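Side-chain contacts in formate dehydrogenase (PDB 1QP8), which binds NADPH and probably acts as an NAD(P)H-dependent dehydrogenase or reductase of the D-isomer specific 2-hydroxyacid dehydrogenase family: residues 22-26 against 27-31; 68-71 against 72-75; 137-140 against 141-145; 273-276 against 277-281. One frame throughout, in Å; residues are numbered along the deposited sequence.

How the contacts relate
The four contacts are all local, yet their chemistry follows their place in the fold. Contact 1 lies at the surface, a turn leaving strand 22-24, where one apolar pair and an Asx turn shape the loop; contacts 2, 3 and 4 are partly buried. Contact 2 is a proline-rich beta turn leading into strand 75-76, its centre about 18 Å from that of contact 1. Contacts 3 and 4 each lie on a single helix, held by backbone bonds from N-H to the carbonyl four residues earlier, with polar side chains on one flank and aliphatic ones packed inward. Contact 3 belongs to the nucleotide-binding domain, whereas contact 4 packs on helix 11-18, which precedes the strand of contact 1.

Contact 1. Residues 22-26 against 27-31; sequences KIVRG and GDLGN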
loop_
_atom_site.group_PDB
_atom_site.type_symbol
_atom_site.label_atom_id
_atom_site.label_comp_id
_atom_site.label_asym_id
_atom_site.label_seq_id
_atom_site.Cartn_x
_atom_site.Cartn_y
_atom_site.Cartn_z
ATOM N N LYS A 22 5.706 40.601 -16.179
ATOM C CA LYS A 22 7.013 40.921 -16.691
ATOM C C LYS A 22 7.890 40.159 -15.686
ATOM O O LYS A 22 8.100 40.597 -14.551
ATOM C CB LYS A 22 7.310 42.414 -16.610
ATOM C CG LYS A 22 8.779 42.691 -16.900
ATOM C CD LYS A 22 9.164 44.156 -16.827
ATOM C CE LYS A 22 10.644 44.310 -17.186
ATOM N NZ LYS A 22 11.185 45.646 -16.815
ATOM N N ILE A 23 8.355 38.987 -16.087
ATOM C CA ILE A 23 9.188 38.178 -15.218
ATOM C C ILE A 23 10.463 38.943 -14.979
ATOM O O ILE A 23 10.984 39.560 -15.896
ATOM C CB ILE A 23 9.504 36.826 -15.878
ATOM C CG1 ILE A 23 8.204 36.064 -16.110
ATOM C CG2 ILE A 23 10.459 36.022 -15.010
ATOM C CD1 ILE A 23 8.403 34.698 -16.676
ATOM N N VAL A 24 10.957 38.903 -13.748
ATOM C CA VAL A 24 12.171 39.609 -13.363
ATOM C C VAL A 24 12.997 38.703 -12.450
ATOM O O VAL A 24 12.531 38.307 -11.379
ATOM C CB VAL A 24 11.812 40.901 -12.610
ATOM C CG1 VAL A 24 13.044 41.489 -11.954
ATOM C CG2 VAL A 24 11.200 41.906 -13.569
ATOM N N ARG A 25 14.222 38.374 -12.852
ATOM C CA ARG A 25 15.027 37.491 -12.029
ATOM C C ARG A 25 16.223 38.169 -11.387
ATOM O O ARG A 25 17.055 37.511 -10.770
ATOM C CB ARG A 25 15.495 36.285 -12.841
ATOM C CG ARG A 25 14.369 35.480 -13.468
ATOM C CD ARG A 25 14.846 34.096 -13.935
ATOM N NE ARG A 25 13.807 33.375 -14.673
ATOM C CZ ARG A 25 13.349 33.745 -15.870
ATOM N NH1 ARG A 25 13.841 34.824 -16.468
ATOM N NH2 ARG A 25 12.385 33.051 -16.465
ATOM N N GLY A 26 16.315 39.486 -11.510
ATOM C CA GLY A 26 17.444 40.175 -10.916
ATOM C C GLY A 26 17.390 41.657 -11.193
ATOM O O GLY A 26 16.419 42.157 -11.773
ATOM N N GLY A 27 18.440 42.366 -10.795
ATOM C CA GLY A 27 18.467 43.798 -11.001
ATOM C C GLY A 27 17.578 44.474 -9.973
ATOM O O GLY A 27 17.328 43.931 -8.893
ATOM N N ASP A 28 17.091 45.661 -10.309
ATOM C CA ASP A 28 16.230 46.409 -9.405
ATOM C C ASP A 28 14.909 45.656 -9.234
ATOM O O ASP A 28 14.260 45.287 -10.211
ATOM C CB ASP A 28 15.975 47.807 -9.982
ATOM C CG ASP A 28 15.319 48.747 -8.985
ATOM O OD1 ASP A 28 14.813 49.807 -9.408
ATOM O OD2 ASP A 28 15.312 48.436 -7.775
ATOM N N LEU A 29 14.507 45.428 -7.993
ATOM C CA LEU A 29 13.261 44.723 -7.748
ATOM C C LEU A 29 12.217 45.671 -7.153
ATOM O O LEU A 29 11.130 45.256 -6.737
ATOM C CB LEU A 29 13.517 43.550 -6.807
ATOM C CG LEU A 29 14.677 42.622 -7.174
ATOM C CD1 LEU A 29 14.838 41.574 -6.095
ATOM C CD2 LEU A 29 14.416 41.981 -8.520
ATOM N N GLY A 30 12.558 46.953 -7.135
ATOM C CA GLY A 30 11.675 47.963 -6.584
ATOM C C GLY A 30 10.231 47.972 -7.046
ATOM O O GLY A 30 9.342 48.253 -6.247
ATOM N N ASN A 31 9.971 47.665 -8.313
ATOM C CA ASN A 31 8.593 47.699 -8.793
ATOM C C ASN A 31 7.913 46.345 -8.817
ATOM O O ASN A 31 6.763 46.210 -9.247
ATOM C CB ASN A 31 8.554 48.349 -10.160
ATOM C CG ASN A 31 9.194 49.710 -10.144
ATOM O OD1 ASN A 31 8.764 50.600 -9.408
ATOM N ND2 ASN A 31 10.248 49.879 -10.935
#
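The torsions of Val24 and Leu29 bring one methyl of each together. In Val24, CG1 stands opposite the backbone N (chi1 168°), beside the carbonyl carbon; in Leu29, chi1 (-50°) places CG beside the backbone N, and the second torsion, which extends CD1, leaves CD2 as the branch facing Val24. Val24 CG1 and Leu29 CD2 then meet at 3.7 Å, the two side chains crossing at a slant. The same Leu29 CD2 lies 3.8 Å from Gly26 O, a carbonyl on the bend between them. Here the chain leaves strand 22-24, which pairs in parallel with strand 2-4 and is followed by Arg25, salt-bridged to Glu14. It then reverses through Gly26 and Gly27, the latter at a positive phi that favours glycine. Beyond the bend comes an Asx turn: Gly30 N donates to Asp28 OD2 at 3.2 Å with an N-H...O angle of 159°, approaching from well above the carboxylate plane. Leu29, buried although its neighbours are largely at the surface, also packs on Tyr4 and Met48, while Val24 touches Glu2.

Contact 2. Residues 68-71 against 72-75; sequences SIPP and HVTV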
loop_
_atom_site.group_PDB
_atom_site.type_symbol
_atom_site.label_atom_id
_atom_site.label_comp_id
_atom_site.label_asym_id
_atom_site.label_seq_id
_atom_site.Cartn_x
_atom_site.Cartn_y
_atom_site.Cartn_z
ATOM N N SER A 68 10.163 38.413 8.410
ATOM C CA SER A 68 10.739 39.413 7.520
ATOM C C SER A 68 9.792 39.787 6.389
ATOM O O SER A 68 10.136 40.598 5.534
ATOM C CB SER A 68 12.071 38.916 6.947
ATOM O OG SER A 68 13.128 39.149 7.859
ATOM N N ILE A 69 8.605 39.186 6.394
ATOM C CA ILE A 69 7.593 39.461 5.385
ATOM C C ILE A 69 6.634 40.504 5.931
ATOM O O ILE A 69 5.901 40.234 6.880
ATOM C CB ILE A 69 6.725 38.223 5.056
ATOM C CG1 ILE A 69 7.582 37.111 4.464
ATOM C CG2 ILE A 69 5.592 38.621 4.105
ATOM C CD1 ILE A 69 6.857 35.781 4.384
ATOM N N PRO A 70 6.623 41.703 5.339
ATOM C CA PRO A 70 5.702 42.746 5.824
ATOM C C PRO A 70 4.306 42.137 6.014
ATOM O O PRO A 70 3.823 41.405 5.164
ATOM C CB PRO A 70 5.761 43.786 4.712
ATOM C CG PRO A 70 7.216 43.670 4.240
ATOM C CD PRO A 70 7.440 42.175 4.210
ATOM N N PRO A 71 3.655 42.429 7.141
ATOM C CA PRO A 71 2.322 41.941 7.529
ATOM C C PRO A 71 1.173 42.051 6.532
ATOM O O PRO A 71 0.121 41.454 6.742
ATOM C CB PRO A 71 2.030 42.722 8.806
ATOM C CG PRO A 71 3.390 42.941 9.375
ATOM C CD PRO A 71 4.193 43.340 8.166
ATOM N N HIS A 72 1.374 42.793 5.453
ATOM C CA HIS A 72 0.326 42.997 4.456
ATOM C C HIS A 72 0.563 42.251 3.150
ATOM O O HIS A 72 -0.260 42.332 2.238
ATOM C CB HIS A 72 0.258 44.473 4.110
ATOM C CG HIS A 72 1.519 44.974 3.485
ATOM N ND1 HIS A 72 2.495 45.638 4.201
ATOM C CD2 HIS A 72 2.008 44.834 2.231
ATOM C CE1 HIS A 72 3.528 45.879 3.420
ATOM N NE2 HIS A 72 3.263 45.398 2.214
ATOM N N VAL A 73 1.678 41.536 3.052
ATOM C CA VAL A 73 2.027 40.867 1.817
ATOM C C VAL A 73 1.172 39.767 1.227
ATOM O O VAL A 73 1.280 39.514 0.030
ATOM C CB VAL A 73 3.481 40.406 1.867
ATOM C CG1 VAL A 73 3.804 39.466 0.701
ATOM C CG2 VAL A 73 4.373 41.632 1.790
ATOM N N THR A 74 0.315 39.111 2.001
ATOM C CA THR A 74 -0.531 38.053 1.406
ATOM C C THR A 74 0.300 36.930 0.804
ATOM O O THR A 74 0.856 37.074 -0.277
ATOM C CB THR A 74 -1.410 38.569 0.249
ATOM O OG1 THR A 74 -1.964 39.843 0.594
ATOM C CG2 THR A 74 -2.531 37.578 -0.050
ATOM N N VAL A 75 0.345 35.802 1.493
ATOM C CA VAL A 75 1.116 34.661 1.051
ATOM C C VAL A 75 0.194 33.494 0.764
ATOM O O VAL A 75 -0.538 33.048 1.639
ATOM C CB VAL A 75 2.120 34.249 2.153
ATOM C CG1 VAL A 75 2.810 32.944 1.783
ATOM C CG2 VAL A 75 3.148 35.360 2.356
#
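Pro70 to Val73 form a type I beta turn, closed by a bond from Val73 N to Pro70 O of 3.0 Å, nearly straight at the hydrogen (168°) although the donor stands 40° above the carbonyl plane. Pro71 and His72 occupy the two central positions, and the ring of Pro71 holds its phi in the range that the first of them needs. Three side chains then gather round the turn. Ile69 CG2 lies 3.6 Å from Val73 CB, the two side chains crossing at about a right angle, and Pro70 CB approaches Val73 CG2 at 3.9 Å. The loop belongs to the connection between the parallel strands 54-55 and 75-76, and its last residue, Val75, opens the second strand; there Val75 CG2 is 4.2 Å from Ile69 CD1. Ile69 thus bridges both valines, while its side chain also reaches Leu45 of helix 42-47 and its carbonyl accepts a bond from Arg297. His72 puts CG between its backbone N and carbonyl carbon (chi1 63°), which brings the ring alongside Pro70, with Pro70 CB 3.3 Å from His72 CE1. Val75 packs further against Leu64 and Trp66.

Contact 3. Residues 137-140 against 141-145; sequences TRVG and KILAA
Thr137 and Lys141 lie one turn apart on helix 135-145, the helix that follows strand 126-130 of the Rossmann-type nucleotide-binding sheet and forms the crossover of a beta-alpha-beta unit to strand 149-153. A glycine-rich turn, consistent with the GxGxxG pattern, leads into the helix, and Thr137 OG1 accepts a weak hydrogen bond from Gly133 N there. The methyl of Thr137 serves the other neighbour: CG2, placed opposite the backbone N (chi1 -65° for OG1), lies 3.4 Å from Lys141 CE, and the extended lysine chain runs alongside it. Their backbones are joined as well, Lys141 N to Thr137 O at 2.8 Å, and further along Leu143 N bonds to Val139 O at 2.9 Å and Ala144 N to Gly140 O at 3.0 Å. Arg138 leaves this row and sends its guanidinium to Asp84 and Glu134, with a salt bridge to each.

Ile142 spans a different surface: its CD1 is 3.3 Å from Arg138 O, while the side chain packs on Leu91 of helix 83-98 and on Leu146 of the second subunit. A serine at Ile142 would probably leave Leu91 and the second subunit's Leu146 without their aliphatic partner, opening a gap at the subunit contact. On the buried flank Leu143 continues onto Val127, Val129 and Val150 of the sheet, and it points the same way as Val139, with Val139 CG1 4.2 Å from Leu143 CD1.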
loop_
_atom_site.group_PDB
_atom_site.type_symbol
_atom_site.label_atom_id
_atom_site.label_comp_id
_atom_site.label_asym_id
_atom_site.label_seq_id
_atom_site.Cartn_x
_atom_site.Cartn_y
_atom_site.Cartn_z
ATOM N N THR A 137 -7.117 13.467 3.981
ATOM C CA THR A 137 -8.372 12.944 3.470
ATOM C C THR A 137 -8.252 11.787 2.490
ATOM O O THR A 137 -9.004 10.818 2.581
ATOM C CB THR A 137 -9.189 14.056 2.791
ATOM O OG1 THR A 137 -9.563 15.036 3.767
ATOM C CG2 THR A 137 -10.445 13.479 2.158
ATOM N N ARG A 138 -7.331 11.888 1.541
ATOM C CA ARG A 138 -7.172 10.825 0.557
ATOM C C ARG A 138 -6.738 9.569 1.260
ATOM O O ARG A 138 -7.217 8.471 0.957
ATOM C CB ARG A 138 -6.152 11.229 -0.507
ATOM C CG ARG A 138 -6.678 12.322 -1.418
ATOM C CD ARG A 138 -5.626 12.866 -2.347
ATOM N NE ARG A 138 -5.841 14.296 -2.562
ATOM C CZ ARG A 138 -6.335 14.829 -3.672
ATOM N NH1 ARG A 138 -6.663 14.050 -4.695
ATOM N NH2 ARG A 138 -6.521 16.139 -3.754
ATOM N N VAL A 139 -5.837 9.738 2.220
ATOM C CA VAL A 139 -5.340 8.604 2.982
ATOM C C VAL A 139 -6.519 8.011 3.739
ATOM O O VAL A 139 -6.833 6.825 3.596
ATOM C CB VAL A 139 -4.207 9.047 3.965
ATOM C CG1 VAL A 139 -3.732 7.871 4.803
ATOM C CG2 VAL A 139 -3.027 9.608 3.172
ATOM N N GLY A 140 -7.179 8.856 4.522
ATOM C CA GLY A 140 -8.333 8.429 5.298
ATOM C C GLY A 140 -9.356 7.668 4.478
ATOM O O GLY A 140 -9.823 6.606 4.893
ATOM N N LYS A 141 -9.700 8.191 3.307
ATOM C CA LYS A 141 -10.665 7.507 2.468
ATOM C C LYS A 141 -10.216 6.099 2.059
ATOM O O LYS A 141 -11.011 5.155 2.085
ATOM C CB LYS A 141 -11.000 8.375 1.258
ATOM C CG LYS A 141 -11.714 9.650 1.683
ATOM C CD LYS A 141 -12.246 10.465 0.522
ATOM C CE LYS A 141 -13.054 11.647 1.045
ATOM N NZ LYS A 141 -13.578 12.523 -0.033
ATOM N N ILE A 142 -8.941 5.941 1.718
ATOM C CA ILE A 142 -8.417 4.636 1.321
ATOM C C ILE A 142 -8.379 3.649 2.485
ATOM O O ILE A 142 -8.768 2.485 2.348
ATOM C CB ILE A 142 -7.013 4.780 0.758
ATOM C CG1 ILE A 142 -7.054 5.780 -0.391
ATOM C CG2 ILE A 142 -6.503 3.438 0.290
ATOM C CD1 ILE A 142 -5.701 6.211 -0.874
ATOM N N LEU A 143 -7.896 4.110 3.630
ATOM C CA LEU A 143 -7.838 3.240 4.792
ATOM C C LEU A 143 -9.241 2.715 5.047
ATOM O O LEU A 143 -9.462 1.505 5.112
ATOM C CB LEU A 143 -7.337 4.007 6.016
ATOM C CG LEU A 143 -5.876 4.443 5.962
ATOM C CD1 LEU A 143 -5.505 5.055 7.287
ATOM C CD2 LEU A 143 -4.979 3.242 5.666
ATOM N N ALA A 144 -10.184 3.645 5.179
ATOM C CA ALA A 144 -11.580 3.309 5.416
ATOM C C ALA A 144 -12.048 2.295 4.387
ATOM O O ALA A 144 -12.626 1.273 4.733
ATOM C CB ALA A 144 -12.436 4.558 5.336
ATOM N N ALA A 145 -11.796 2.583 3.119
ATOM C CA ALA A 145 -12.195 1.668 2.061
ATOM C C ALA A 145 -11.525 0.294 2.209
ATOM O O ALA A 145 -11.911 -0.664 1.548
ATOM C CB ALA A 145 -11.864 2.267 0.715
#

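Contact 4. Residues 273-276 against 277-281; sequences QMVM and EAVRN
Within helix 268-286 the backbone N-H groups of Glu277, Ala278, Val279 and Arg280 bond to the carbonyls of Gln273, Met274, Val275 and Met276, each four residues earlier. This long helix follows the last strand of the nucleotide-binding sheet and lays Val275 and Val279 on helix 11-18, where both touch Ala13. Between these valines, Val275 CG1 is 4.1 Å from Val279 CG2. On another flank Gln273 and Glu277 run side by side: Gln273 NE2 donates to Glu277 OE1 at 3.3 Å, with an N-H...O angle of 151°. The donor meets the oxygen almost in line with its C-O bond, and the amide and carboxylate planes are only 12° apart, though the oxygen is tilted slightly from the amide plane. Putting an alanine at Glu277 is likely to leave the Gln273 amide without this acceptor, its end set free to turn.

The selenomethionine Met276 bends at its second and third torsions, and CE comes within 4.4 Å of Val279 CB. Met274, also selenomethionine, has its side chain about 6 Å from the bound NADPH, while its carbonyl accepts a bond from Asn78. Arg280 crosses Met276 at about a right angle: one face of the guanidinium is turned to Met276, with Met276 O 3.5 Å above its plane, displaced toward the rim, and Met276 CB 3.4 Å from Arg280 NH2.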
loop_
_atom_site.group_PDB
_atom_site.type_symbol
_atom_site.label_atom_id
_atom_site.label_comp_id
_atom_site.label_asym_id
_atom_site.label_seq_id
_atom_site.Cartn_x
_atom_site.Cartn_y
_atom_site.Cartn_z
ATOM N N GLN A 273 3.743 19.773 -12.223
ATOM C CA GLN A 273 2.344 20.016 -11.919
ATOM C C GLN A 273 2.193 21.045 -10.793
ATOM O O GLN A 273 1.394 21.979 -10.898
ATOM C CB GLN A 273 1.648 18.729 -11.528
ATOM C CG GLN A 273 0.172 18.917 -11.413
ATOM C CD GLN A 273 -0.491 17.772 -10.706
ATOM O OE1 GLN A 273 -0.345 16.608 -11.098
ATOM N NE2 GLN A 273 -1.235 18.089 -9.651
HETATM N N MSE A 274 2.955 20.877 -9.713
HETATM C CA MSE A 274 2.897 21.818 -8.613
HETATM C C MSE A 274 3.142 23.219 -9.166
HETATM O O MSE A 274 2.447 24.170 -8.817
HETATM C CB MSE A 274 3.948 21.472 -7.565
HETATM C CG MSE A 274 3.597 20.271 -6.703
HETATM SE SE MSE A 274 5.031 19.694 -5.746
HETATM C CE MSE A 274 5.259 21.015 -4.497
ATOM N N VAL A 275 4.118 23.345 -10.052
ATOM C CA VAL A 275 4.417 24.646 -10.628
ATOM C C VAL A 275 3.289 25.156 -11.505
ATOM O O VAL A 275 2.951 26.336 -11.440
ATOM C CB VAL A 275 5.714 24.630 -11.435
ATOM C CG1 VAL A 275 5.880 25.960 -12.182
ATOM C CG2 VAL A 275 6.896 24.395 -10.483
HETATM N N MSE A 276 2.675 24.284 -12.301
HETATM C CA MSE A 276 1.589 24.771 -13.129
HETATM C C MSE A 276 0.435 25.250 -12.271
HETATM O O MSE A 276 -0.155 26.306 -12.530
HETATM C CB MSE A 276 1.138 23.713 -14.129
HETATM C CG MSE A 276 2.011 23.690 -15.384
HETATM SE SE MSE A 276 2.389 25.353 -16.083
HETATM C CE MSE A 276 0.733 26.096 -16.166
ATOM N N GLU A 277 0.143 24.510 -11.212
ATOM C CA GLU A 277 -0.947 24.897 -10.331
ATOM C C GLU A 277 -0.645 26.202 -9.611
ATOM O O GLU A 277 -1.544 27.003 -9.360
ATOM C CB GLU A 277 -1.226 23.791 -9.329
ATOM C CG GLU A 277 -2.680 23.451 -9.270
ATOM C CD GLU A 277 -2.909 22.089 -8.685
ATOM O OE1 GLU A 277 -2.510 21.093 -9.335
ATOM O OE2 GLU A 277 -3.480 22.011 -7.571
ATOM N N ALA A 278 0.623 26.416 -9.287
ATOM C CA ALA A 278 1.030 27.639 -8.617
ATOM C C ALA A 278 0.846 28.791 -9.594
ATOM O O ALA A 278 0.380 29.876 -9.226
ATOM C CB ALA A 278 2.477 27.545 -8.201
ATOM N N VAL A 279 1.212 28.541 -10.847
ATOM C CA VAL A 279 1.101 29.556 -11.873
ATOM C C VAL A 279 -0.361 29.857 -12.129
ATOM O O VAL A 279 -0.714 30.988 -12.466
ATOM C CB VAL A 279 1.782 29.118 -13.184
ATOM C CG1 VAL A 279 1.502 30.128 -14.273
ATOM C CG2 VAL A 279 3.276 29.018 -12.985
ATOM N N ARG A 280 -1.223 28.861 -11.959
ATOM C CA ARG A 280 -2.644 29.119 -12.184
ATOM C C ARG A 280 -3.247 29.968 -11.079
ATOM O O ARG A 280 -4.086 30.825 -11.334
ATOM C CB ARG A 280 -3.426 27.816 -12.336
ATOM C CG ARG A 280 -2.928 26.995 -13.503
ATOM C CD ARG A 280 -3.945 25.998 -14.021
ATOM N NE ARG A 280 -3.282 24.963 -14.811
ATOM C CZ ARG A 280 -2.676 23.902 -14.286
ATOM N NH1 ARG A 280 -2.658 23.728 -12.969
ATOM N NH2 ARG A 280 -2.068 23.025 -15.076
ATOM N N ASN A 281 -2.789 29.758 -9.853
ATOM C CA ASN A 281 -3.327 30.493 -8.727
ATOM C C ASN A 281 -2.872 31.938 -8.755
ATOM O O ASN A 281 -3.596 32.862 -8.364
ATOM C CB ASN A 281 -2.876 29.840 -7.430
ATOM C CG ASN A 281 -3.684 30.308 -6.242
ATOM O OD1 ASN A 281 -4.912 30.224 -6.249
ATOM N ND2 ASN A 281 -3.002 30.805 -5.214
#